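Local coordinates for protein putative thioesterase (Escherichia coli, PDB 5UGZ) that releases intermediates from the colibactin NRPS/PKS assembly line as a type II thioesterase, at residues A[38-47]-A[239-250]; A[200-208]-A[231-239]. All coordinates share one frame; numbering follows the deposited sequence.

Contact 1 (A[38-47]-A[239-250])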
loop_
_atom_site.group_PDB
_atom_site.type_symbol
_atom_site.label_atom_id
_atom_site.label_comp_id
_atom_site.label_asym_id
_atom_site.label_seq_id
_atom_site.Cartn_x
_atom_site.Cartn_y
_atom_site.Cartn_z
ATOM N N MET A 38 2.393 -10.179 5.034
ATOM C CA MET A 38 3.678 -9.508 4.844
ATOM C C MET A 38 3.983 -8.574 6.006
ATOM O O MET A 38 5.153 -8.249 6.245
ATOM C CB MET A 38 3.699 -8.737 3.526
ATOM C CG MET A 38 2.753 -7.556 3.498
ATOM S SD MET A 38 2.945 -6.500 2.047
ATOM C CE MET A 38 4.209 -5.324 2.555
ATOM N N TYR A 39 2.955 -8.151 6.739
ATOM C CA TYR A 39 3.088 -7.212 7.846
ATOM C C TYR A 39 3.105 -7.886 9.207
ATOM O O TYR A 39 3.291 -7.191 10.208
ATOM C CB TYR A 39 1.945 -6.188 7.826
ATOM C CG TYR A 39 1.905 -5.304 6.602
ATOM C CD1 TYR A 39 2.847 -4.309 6.423
ATOM C CD2 TYR A 39 0.921 -5.462 5.637
ATOM C CE1 TYR A 39 2.828 -3.486 5.315
ATOM C CE2 TYR A 39 0.889 -4.646 4.520
ATOM C CZ TYR A 39 1.843 -3.643 4.375
ATOM O OH TYR A 39 1.831 -2.813 3.275
ATOM N N TYR A 40 2.916 -9.212 9.280
ATOM C CA TYR A 40 2.922 -9.878 10.584
ATOM C C TYR A 40 4.238 -9.633 11.321
ATOM O O TYR A 40 4.244 -9.451 12.548
ATOM C CB TYR A 40 2.694 -11.386 10.444
ATOM C CG TYR A 40 1.324 -11.851 9.965
ATOM C CD1 TYR A 40 0.224 -11.016 9.957
ATOM C CD2 TYR A 40 1.149 -13.161 9.540
ATOM C CE1 TYR A 40 -1.027 -11.481 9.523
ATOM C CE2 TYR A 40 -0.068 -13.631 9.109
ATOM C CZ TYR A 40 -1.160 -12.802 9.099
ATOM O OH TYR A 40 -2.364 -13.333 8.634
ATOM N N LYS A 41 5.363 -9.625 10.585
ATOM C CA LYS A 41 6.692 -9.455 11.164
ATOM C C LYS A 41 6.909 -8.052 11.723
ATOM O O LYS A 41 7.864 -7.840 12.487
ATOM C CB LYS A 41 7.759 -9.764 10.111
ATOM C CG LYS A 41 7.693 -8.854 8.885
ATOM C CD LYS A 41 8.747 -9.219 7.866
ATOM C CE LYS A 41 8.619 -8.405 6.589
ATOM N NZ LYS A 41 7.450 -8.823 5.760
ATOM N N TRP A 42 6.062 -7.088 11.340
ATOM C CA TRP A 42 6.189 -5.731 11.845
ATOM C C TRP A 42 5.961 -5.649 13.346
ATOM O O TRP A 42 6.395 -4.677 13.974
ATOM C CB TRP A 42 5.197 -4.807 11.136
ATOM C CG TRP A 42 5.590 -4.461 9.739
ATOM C CD1 TRP A 42 6.250 -5.251 8.846
ATOM C CD2 TRP A 42 5.359 -3.212 9.082
ATOM N NE1 TRP A 42 6.431 -4.575 7.669
ATOM C CE2 TRP A 42 5.889 -3.321 7.788
ATOM C CE3 TRP A 42 4.755 -2.015 9.467
ATOM C CZ2 TRP A 42 5.848 -2.272 6.884
ATOM C CZ3 TRP A 42 4.707 -0.982 8.570
ATOM C CH2 TRP A 42 5.256 -1.112 7.296
ATOM N N ARG A 43 5.265 -6.623 13.932
ATOM C CA ARG A 43 4.993 -6.580 15.363
ATOM C C ARG A 43 6.242 -6.792 16.212
ATOM O O ARG A 43 6.179 -6.635 17.435
ATOM C CB ARG A 43 3.928 -7.610 15.714
ATOM C CG ARG A 43 2.664 -6.982 16.252
ATOM C CD ARG A 43 1.607 -8.043 16.464
ATOM N NE ARG A 43 2.010 -8.966 17.520
ATOM C CZ ARG A 43 1.867 -10.285 17.465
ATOM N NH1 ARG A 43 1.334 -10.865 16.392
ATOM N NH2 ARG A 43 2.275 -11.026 18.479
ATOM N N SER A 44 7.386 -7.094 15.603
ATOM C CA SER A 44 8.614 -7.248 16.370
ATOM C C SER A 44 9.438 -5.965 16.457
ATOM O O SER A 44 10.429 -5.941 17.196
ATOM C CB SER A 44 9.476 -8.379 15.780
ATOM O OG SER A 44 10.185 -7.946 14.628
ATOM N N VAL A 45 9.065 -4.914 15.723
ATOM C CA VAL A 45 9.789 -3.644 15.753
ATOM C C VAL A 45 8.884 -2.440 16.001
ATOM O O VAL A 45 9.375 -1.377 16.425
ATOM C CB VAL A 45 10.598 -3.452 14.443
ATOM C CG1 VAL A 45 11.916 -4.199 14.525
ATOM C CG2 VAL A 45 9.830 -3.989 13.251
ATOM N N LEU A 46 7.576 -2.544 15.791
ATOM C CA LEU A 46 6.675 -1.418 15.993
ATOM C C LEU A 46 6.651 -0.988 17.454
ATOM O O LEU A 46 6.850 -1.795 18.373
ATOM C CB LEU A 46 5.255 -1.781 15.569
ATOM C CG LEU A 46 4.805 -1.620 14.136
ATOM C CD1 LEU A 46 3.532 -2.405 13.988
ATOM C CD2 LEU A 46 4.553 -0.145 13.826
ATOM N N SER A 47 6.352 0.294 17.659
ATOM C CA SER A 47 6.328 0.854 19.000
ATOM C C SER A 47 5.243 0.180 19.822
ATOM O O SER A 47 4.189 -0.194 19.312
ATOM C CB SER A 47 6.098 2.365 18.944
ATOM O OG SER A 47 7.209 3.036 18.382
ATOM N N ASP A 239 10.094 -5.246 2.292
ATOM C CA ASP A 239 10.309 -6.486 3.029
ATOM C C ASP A 239 11.748 -6.627 3.484
ATOM O O ASP A 239 11.997 -7.000 4.631
ATOM C CB ASP A 239 9.956 -7.719 2.186
ATOM C CG ASP A 239 8.489 -7.797 1.822
ATOM O OD1 ASP A 239 7.635 -7.902 2.728
ATOM O OD2 ASP A 239 8.198 -7.777 0.613
ATOM N N LYS A 240 12.700 -6.330 2.598
ATOM C CA LYS A 240 14.104 -6.577 2.911
ATOM C C LYS A 240 14.598 -5.653 4.011
ATOM O O LYS A 240 15.402 -6.064 4.857
ATOM C CB LYS A 240 14.965 -6.426 1.654
ATOM C CG LYS A 240 16.415 -6.868 1.874
ATOM C CD LYS A 240 17.268 -6.692 0.641
ATOM C CE LYS A 240 18.619 -7.345 0.833
ATOM N NZ LYS A 240 19.607 -6.885 -0.187
ATOM N N HIS A 241 14.140 -4.410 4.018
ATOM C CA HIS A 241 14.533 -3.433 5.025
ATOM C C HIS A 241 13.339 -3.021 5.875
ATOM O O HIS A 241 13.218 -1.871 6.305
ATOM C CB HIS A 241 15.189 -2.222 4.369
ATOM C CG HIS A 241 16.321 -2.581 3.458
ATOM N ND1 HIS A 241 17.381 -3.368 3.862
ATOM C CD2 HIS A 241 16.559 -2.267 2.162
ATOM C CE1 HIS A 241 18.222 -3.521 2.854
ATOM N NE2 HIS A 241 17.746 -2.866 1.812
ATOM N N PHE A 242 12.446 -3.976 6.141
ATOM C CA PHE A 242 11.239 -3.649 6.883
ATOM C C PHE A 242 11.552 -3.055 8.244
ATOM O O PHE A 242 10.742 -2.296 8.779
ATOM C CB PHE A 242 10.351 -4.886 7.027
ATOM C CG PHE A 242 10.707 -5.763 8.182
ATOM C CD1 PHE A 242 9.952 -5.735 9.340
ATOM C CD2 PHE A 242 11.787 -6.625 8.110
ATOM C CE1 PHE A 242 10.273 -6.540 10.404
ATOM C CE2 PHE A 242 12.113 -7.442 9.175
ATOM C CZ PHE A 242 11.363 -7.408 10.321
ATOM N N GLU A 243 12.702 -3.384 8.834
ATOM C CA GLU A 243 12.970 -2.875 10.176
ATOM C C GLU A 243 13.252 -1.383 10.146
ATOM O O GLU A 243 12.898 -0.672 11.093
ATOM C CB GLU A 243 14.140 -3.614 10.835
ATOM C CG GLU A 243 14.274 -5.090 10.465
ATOM C CD GLU A 243 14.931 -5.337 9.088
ATOM O OE1 GLU A 243 14.890 -6.487 8.585
ATOM O OE2 GLU A 243 15.507 -4.389 8.506
ATOM N N GLN A 244 13.892 -0.905 9.075
ATOM C CA GLN A 244 14.118 0.529 8.884
ATOM C C GLN A 244 12.818 1.254 8.567
ATOM O O GLN A 244 12.550 2.335 9.103
ATOM C CB GLN A 244 15.124 0.761 7.752
ATOM C CG GLN A 244 16.568 0.480 8.100
ATOM C CD GLN A 244 17.383 0.073 6.878
ATOM O OE1 GLN A 244 17.344 -1.084 6.445
ATOM N NE2 GLN A 244 18.124 1.027 6.314
ATOM N N VAL A 245 12.013 0.688 7.664
ATOM C CA VAL A 245 10.692 1.243 7.390
ATOM C C VAL A 245 9.910 1.404 8.690
ATOM O O VAL A 245 9.303 2.449 8.948
ATOM C CB VAL A 245 9.936 0.361 6.379
ATOM C CG1 VAL A 245 8.478 0.789 6.285
ATOM C CG2 VAL A 245 10.589 0.445 5.025
ATOM N N VAL A 246 9.906 0.370 9.531
ATOM C CA VAL A 246 9.185 0.511 10.788
ATOM C C VAL A 246 9.916 1.470 11.709
ATOM O O VAL A 246 9.295 2.080 12.588
ATOM C CB VAL A 246 8.966 -0.835 11.496
ATOM C CG1 VAL A 246 8.324 -0.566 12.814
ATOM C CG2 VAL A 246 8.077 -1.767 10.673
ATOM N N GLY A 247 11.239 1.594 11.563
ATOM C CA GLY A 247 11.959 2.597 12.337
ATOM C C GLY A 247 11.459 3.999 12.050
ATOM O O GLY A 247 11.327 4.824 12.960
ATOM N N TYR A 248 11.143 4.275 10.778
ATOM C CA TYR A 248 10.609 5.562 10.338
ATOM C C TYR A 248 9.141 5.747 10.710
ATOM O O TYR A 248 8.733 6.844 11.106
ATOM C CB TYR A 248 10.791 5.694 8.828
ATOM C CG TYR A 248 12.220 5.949 8.471
ATOM C CD1 TYR A 248 12.830 7.133 8.871
ATOM C CD2 TYR A 248 12.976 5.021 7.773
ATOM C CE1 TYR A 248 14.146 7.401 8.576
ATOM C CE2 TYR A 248 14.312 5.284 7.468
ATOM C CZ TYR A 248 14.886 6.489 7.881
ATOM O OH TYR A 248 16.201 6.815 7.617
ATOM N N VAL A 249 8.324 4.706 10.548
ATOM C CA VAL A 249 6.947 4.767 11.033
ATOM C C VAL A 249 6.935 5.112 12.511
ATOM O O VAL A 249 6.136 5.944 12.963
ATOM C CB VAL A 249 6.204 3.439 10.756
ATOM C CG1 VAL A 249 4.898 3.388 11.507
ATOM C CG2 VAL A 249 5.939 3.274 9.273
ATOM N N ASN A 250 7.829 4.481 13.285
ATOM C CA ASN A 250 7.899 4.725 14.727
ATOM C C ASN A 250 8.222 6.186 15.024
ATOM O O ASN A 250 7.583 6.809 15.872
ATOM C CB ASN A 250 8.946 3.809 15.372
ATOM C CG ASN A 250 8.480 2.353 15.496
ATOM O OD1 ASN A 250 7.292 2.042 15.380
ATOM N ND2 ASN A 250 9.431 1.457 15.748
HETATM O O HOH W 1 7.491 -5.440 4.991
#

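Contact 2 (A[200-208]-A[231-239])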
loop_
_atom_site.group_PDB
_atom_site.type_symbol
_atom_site.label_atom_id
_atom_site.label_comp_id
_atom_site.label_asym_id
_atom_site.label_seq_id
_atom_site.Cartn_x
_atom_site.Cartn_y
_atom_site.Cartn_z
ATOM N N LEU A 200 6.683 9.296 2.338
ATOM C CA LEU A 200 6.874 8.516 1.127
ATOM C C LEU A 200 8.141 7.683 1.263
ATOM O O LEU A 200 9.181 8.195 1.695
ATOM C CB LEU A 200 6.962 9.426 -0.101
ATOM C CG LEU A 200 5.822 10.424 -0.322
ATOM C CD1 LEU A 200 6.154 11.322 -1.510
ATOM C CD2 LEU A 200 4.486 9.712 -0.542
ATOM N N PHE A 201 8.043 6.401 0.914
ATOM C CA PHE A 201 9.161 5.465 0.947
ATOM C C PHE A 201 9.479 5.006 -0.470
ATOM O O PHE A 201 8.580 4.656 -1.237
ATOM C CB PHE A 201 8.867 4.238 1.820
ATOM C CG PHE A 201 8.744 4.542 3.285
ATOM C CD1 PHE A 201 9.862 4.748 4.053
ATOM C CD2 PHE A 201 7.513 4.592 3.894
ATOM C CE1 PHE A 201 9.758 5.032 5.401
ATOM C CE2 PHE A 201 7.404 4.862 5.243
ATOM C CZ PHE A 201 8.528 5.086 5.991
ATOM N N HIS A 202 10.767 4.991 -0.800
ATOM C CA HIS A 202 11.225 4.766 -2.163
ATOM C C HIS A 202 12.555 4.025 -2.102
ATOM O O HIS A 202 13.425 4.390 -1.308
ATOM C CB HIS A 202 11.347 6.113 -2.897
ATOM C CG HIS A 202 11.808 6.006 -4.316
ATOM N ND1 HIS A 202 11.097 5.329 -5.280
ATOM C CD2 HIS A 202 12.901 6.512 -4.938
ATOM C CE1 HIS A 202 11.738 5.405 -6.432
ATOM N NE2 HIS A 202 12.837 6.117 -6.252
ATOM N N GLY A 203 12.688 2.958 -2.890
ATOM C CA GLY A 203 13.973 2.316 -3.098
ATOM C C GLY A 203 14.618 2.863 -4.350
ATOM O O GLY A 203 14.031 2.816 -5.433
ATOM N N ASP A 204 15.845 3.391 -4.202
ATOM C CA ASP A 204 16.469 4.145 -5.291
ATOM C C ASP A 204 16.635 3.312 -6.556
ATOM O O ASP A 204 16.678 3.871 -7.657
ATOM C CB ASP A 204 17.827 4.697 -4.853
ATOM C CG ASP A 204 18.890 3.620 -4.748
ATOM O OD1 ASP A 204 20.088 3.954 -4.822
ATOM O OD2 ASP A 204 18.528 2.434 -4.595
ATOM N N ALA A 205 16.744 1.989 -6.427
ATOM C CA ALA A 205 16.830 1.091 -7.573
ATOM C C ALA A 205 15.467 0.571 -8.020
ATOM O O ALA A 205 15.399 -0.370 -8.816
ATOM C CB ALA A 205 17.756 -0.088 -7.258
ATOM N N ASP A 206 14.384 1.156 -7.527
ATOM C CA ASP A 206 13.050 0.701 -7.892
ATOM C C ASP A 206 12.737 1.133 -9.318
ATOM O O ASP A 206 12.684 2.333 -9.608
ATOM C CB ASP A 206 12.031 1.275 -6.913
ATOM C CG ASP A 206 10.661 0.646 -7.051
ATOM O OD1 ASP A 206 10.430 -0.072 -8.052
ATOM O OD2 ASP A 206 9.822 0.891 -6.149
ATOM N N ASN A 207 12.537 0.157 -10.210
ATOM C CA ASN A 207 12.223 0.456 -11.607
ATOM C C ASN A 207 10.773 0.873 -11.830
ATOM O O ASN A 207 10.472 1.498 -12.853
ATOM C CB ASN A 207 12.525 -0.755 -12.496
ATOM C CG ASN A 207 14.011 -1.024 -12.631
ATOM O OD1 ASN A 207 14.837 -0.103 -12.601
ATOM N ND2 ASN A 207 14.360 -2.295 -12.780
ATOM N N LEU A 208 9.870 0.535 -10.916
ATOM C CA LEU A 208 8.452 0.810 -11.098
ATOM C C LEU A 208 8.011 2.123 -10.471
ATOM O O LEU A 208 6.840 2.485 -10.593
ATOM C CB LEU A 208 7.617 -0.337 -10.525
ATOM C CG LEU A 208 7.903 -1.747 -11.045
ATOM C CD1 LEU A 208 8.503 -1.705 -12.450
ATOM C CD2 LEU A 208 8.816 -2.486 -10.090
ATOM N N PRO A 231 18.915 3.511 -0.120
ATOM C CA PRO A 231 19.988 3.324 -1.100
ATOM C C PRO A 231 20.133 1.855 -1.460
ATOM O O PRO A 231 20.047 0.977 -0.600
ATOM C CB PRO A 231 21.229 3.857 -0.373
ATOM C CG PRO A 231 20.904 3.713 1.083
ATOM C CD PRO A 231 19.424 3.927 1.198
ATOM N N ALA A 232 20.329 1.592 -2.751
ATOM C CA ALA A 232 20.536 0.233 -3.253
ATOM C C ALA A 232 19.388 -0.683 -2.827
ATOM O O ALA A 232 19.573 -1.710 -2.168
ATOM C CB ALA A 232 21.887 -0.319 -2.790
ATOM N N ALA A 233 18.187 -0.287 -3.225
ATOM C CA ALA A 233 16.976 -0.978 -2.820
ATOM C C ALA A 233 16.025 -0.997 -3.998
ATOM O O ALA A 233 15.833 0.027 -4.656
ATOM C CB ALA A 233 16.321 -0.298 -1.613
ATOM N N ASP A 234 15.441 -2.160 -4.260
ATOM C CA ASP A 234 14.497 -2.314 -5.355
ATOM C C ASP A 234 13.065 -2.087 -4.881
ATOM O O ASP A 234 12.829 -1.423 -3.869
ATOM C CB ASP A 234 14.642 -3.705 -5.967
ATOM C CG ASP A 234 14.388 -4.811 -4.952
ATOM O OD1 ASP A 234 14.318 -4.533 -3.727
ATOM O OD2 ASP A 234 14.259 -5.974 -5.384
ATOM N N HIS A 235 12.099 -2.645 -5.605
ATOM C CA HIS A 235 10.702 -2.458 -5.237
ATOM C C HIS A 235 10.391 -3.073 -3.886
ATOM O O HIS A 235 9.522 -2.579 -3.162
ATOM C CB HIS A 235 9.804 -3.066 -6.310
ATOM C CG HIS A 235 8.350 -2.768 -6.133
ATOM N ND1 HIS A 235 7.841 -1.489 -6.182
ATOM C CD2 HIS A 235 7.289 -3.590 -5.945
ATOM C CE1 HIS A 235 6.532 -1.533 -6.013
ATOM N NE2 HIS A 235 6.170 -2.796 -5.869
ATOM N N PHE A 236 11.069 -4.158 -3.533
ATOM C CA PHE A 236 10.712 -4.916 -2.344
ATOM C C PHE A 236 11.629 -4.606 -1.176
ATOM O O PHE A 236 11.823 -5.452 -0.299
ATOM C CB PHE A 236 10.683 -6.409 -2.665
ATOM C CG PHE A 236 9.520 -6.796 -3.526
ATOM C CD1 PHE A 236 8.380 -7.338 -2.964
ATOM C CD2 PHE A 236 9.550 -6.577 -4.890
ATOM C CE1 PHE A 236 7.317 -7.673 -3.739
ATOM C CE2 PHE A 236 8.474 -6.909 -5.678
ATOM C CZ PHE A 236 7.356 -7.451 -5.101
ATOM N N PHE A 237 12.179 -3.384 -1.151
ATOM C CA PHE A 237 12.812 -2.864 0.053
ATOM C C PHE A 237 11.864 -2.924 1.243
ATOM O O PHE A 237 12.320 -3.050 2.381
ATOM C CB PHE A 237 13.279 -1.423 -0.171
ATOM C CG PHE A 237 12.156 -0.434 -0.241
ATOM C CD1 PHE A 237 11.532 0.008 0.917
ATOM C CD2 PHE A 237 11.713 0.042 -1.455
ATOM C CE1 PHE A 237 10.490 0.899 0.863
ATOM C CE2 PHE A 237 10.677 0.937 -1.513
ATOM C CZ PHE A 237 10.064 1.365 -0.351
ATOM N N VAL A 238 10.546 -2.841 1.004
ATOM C CA VAL A 238 9.578 -2.859 2.106
ATOM C C VAL A 238 9.681 -4.149 2.918
ATOM O O VAL A 238 9.366 -4.167 4.115
ATOM C CB VAL A 238 8.140 -2.640 1.577
ATOM C CG1 VAL A 238 7.632 -3.887 0.844
ATOM C CG2 VAL A 238 7.180 -2.242 2.711
ATOM N N ASP A 239 10.094 -5.246 2.292
ATOM C CA ASP A 239 10.309 -6.486 3.029
ATOM C C ASP A 239 11.748 -6.627 3.484
ATOM O O ASP A 239 11.997 -7.000 4.631
ATOM C CB ASP A 239 9.956 -7.719 2.186
ATOM C CG ASP A 239 8.489 -7.797 1.822
ATOM O OD1 ASP A 239 7.635 -7.902 2.728
ATOM O OD2 ASP A 239 8.198 -7.777 0.613
#

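Contact 1 (A[38-47]-A[239-250])
V246 CG2 rests over one face of the W42 indole, 3.5 Å from CD2, a CH-pi contact; Y39 CD1 lies against the opposite face. With CG beside the backbone N (chi1 -75°), the W42 ring swings toward helix 242-259, and its atom CH2 reaches V245 CG1 at an oblique angle. F242 slides past the indole with the planes nearly parallel but little overlap, CD1 being 3.8 Å from W42 CD1. V45 CG2 and L46 take the other side of V246, L46 CG lying 3.9 Å from V246 CG1. Toward solvent, K41 lays its aliphatic chain across the F242 ring, CD centred over the face 3.8 Å from the centroid. The K41 chain bends at chi4 to bring NZ to D239 OD1, a salt bridge of 3.2 Å on the anti lone pair, while D239 OD2 is bound by Y31 OH; a water links W42 NE1 and, weakly, D239 OD1. At the far end N250 spans two backbone groups: ND2 donates to V45 O (2.9 Å, 158°) within its amide plane, and OD1 accepts S47 N from above its carbonyl plane (3.0 Å). With an alanine here, V45 O and S47 N would probably lose their tie to the helix. Apolar packing thus fixes the middle, while a charge pair at K41 and an amide at N250 tie segment 38-47 to helices 237-240 and 242-259.

Contact 2 (A[200-208]-A[231-239])
G203, at the end of strand 198-203, lies against both A233 and F237, and here the contact is tightest. F237 CE2 comes within 3.2 Å of G203 N, and F237 CZ lies 3.8 Å from F201 CB, placing the ring alongside the strand backbone; with CG between the backbone N and the carbonyl carbon (chi1 72°), the side chain is turned back toward the strand. Having no side chain, G203 lets A233 O and the F237 ring come this close. F230 and H97 also meet the F237 ring. Past the strand, A205 N donates to A233 O (2.8 Å), joining the type I turn 203-206 to segment 231-239.

The solvent side is held by hydrogen bonds to an exposed aspartate. There the D204 carboxylate receives two backbone amides in succession: A232 N reaches OD1 in a nearly straight bond (3.2 Å, 173°), tilted out of the carboxylate plane, and A233 N meets OD2 nearly along its C-O bond (3.1 Å).

Buried like G203 and F237, D206 and H235 run side by side, both pointing the same way. H235 ND1 donates a hydrogen bond to D206 OD2 on the syn side, 3.1 Å away, with the carboxylate oxygen close to the imidazole plane although the two groups are turned 62° apart. D206 OD1 takes L208 N from above the carboxylate, an Asx turn that steadies the acid, and L208 CD2 packs on H235 CB. H235 also touches S98 of a probable GxSxG nucleophile elbow; D206 after a strand, bonded to a histidine that in turn meets this serine, is consistent with the Ser-His-Asp triad of alpha/beta-hydrolase thioesterases.

Contacts 1 and 2 meet in the C-terminal part of the chain, sharing D239 and helix 237-240, with centres about 15 Å apart. Contact 2 sets the loop carrying H235 against the end of strand 198-203; contact 1 then fastens the helices that follow to the loop 38-47, which packs on strands 24-29 and 50-54. They touch directly: Y248 CB packs 3.6 Å from F201 CE1, V245 CG2 lies 4.2 Å from F237 CE1, and M38 CE is 4.1 Å from V238 CG1. The probable active site belongs to contact 2, where H235 reaches S98, whereas M38 of contact 1 only approaches the GxSxG turn without touching it.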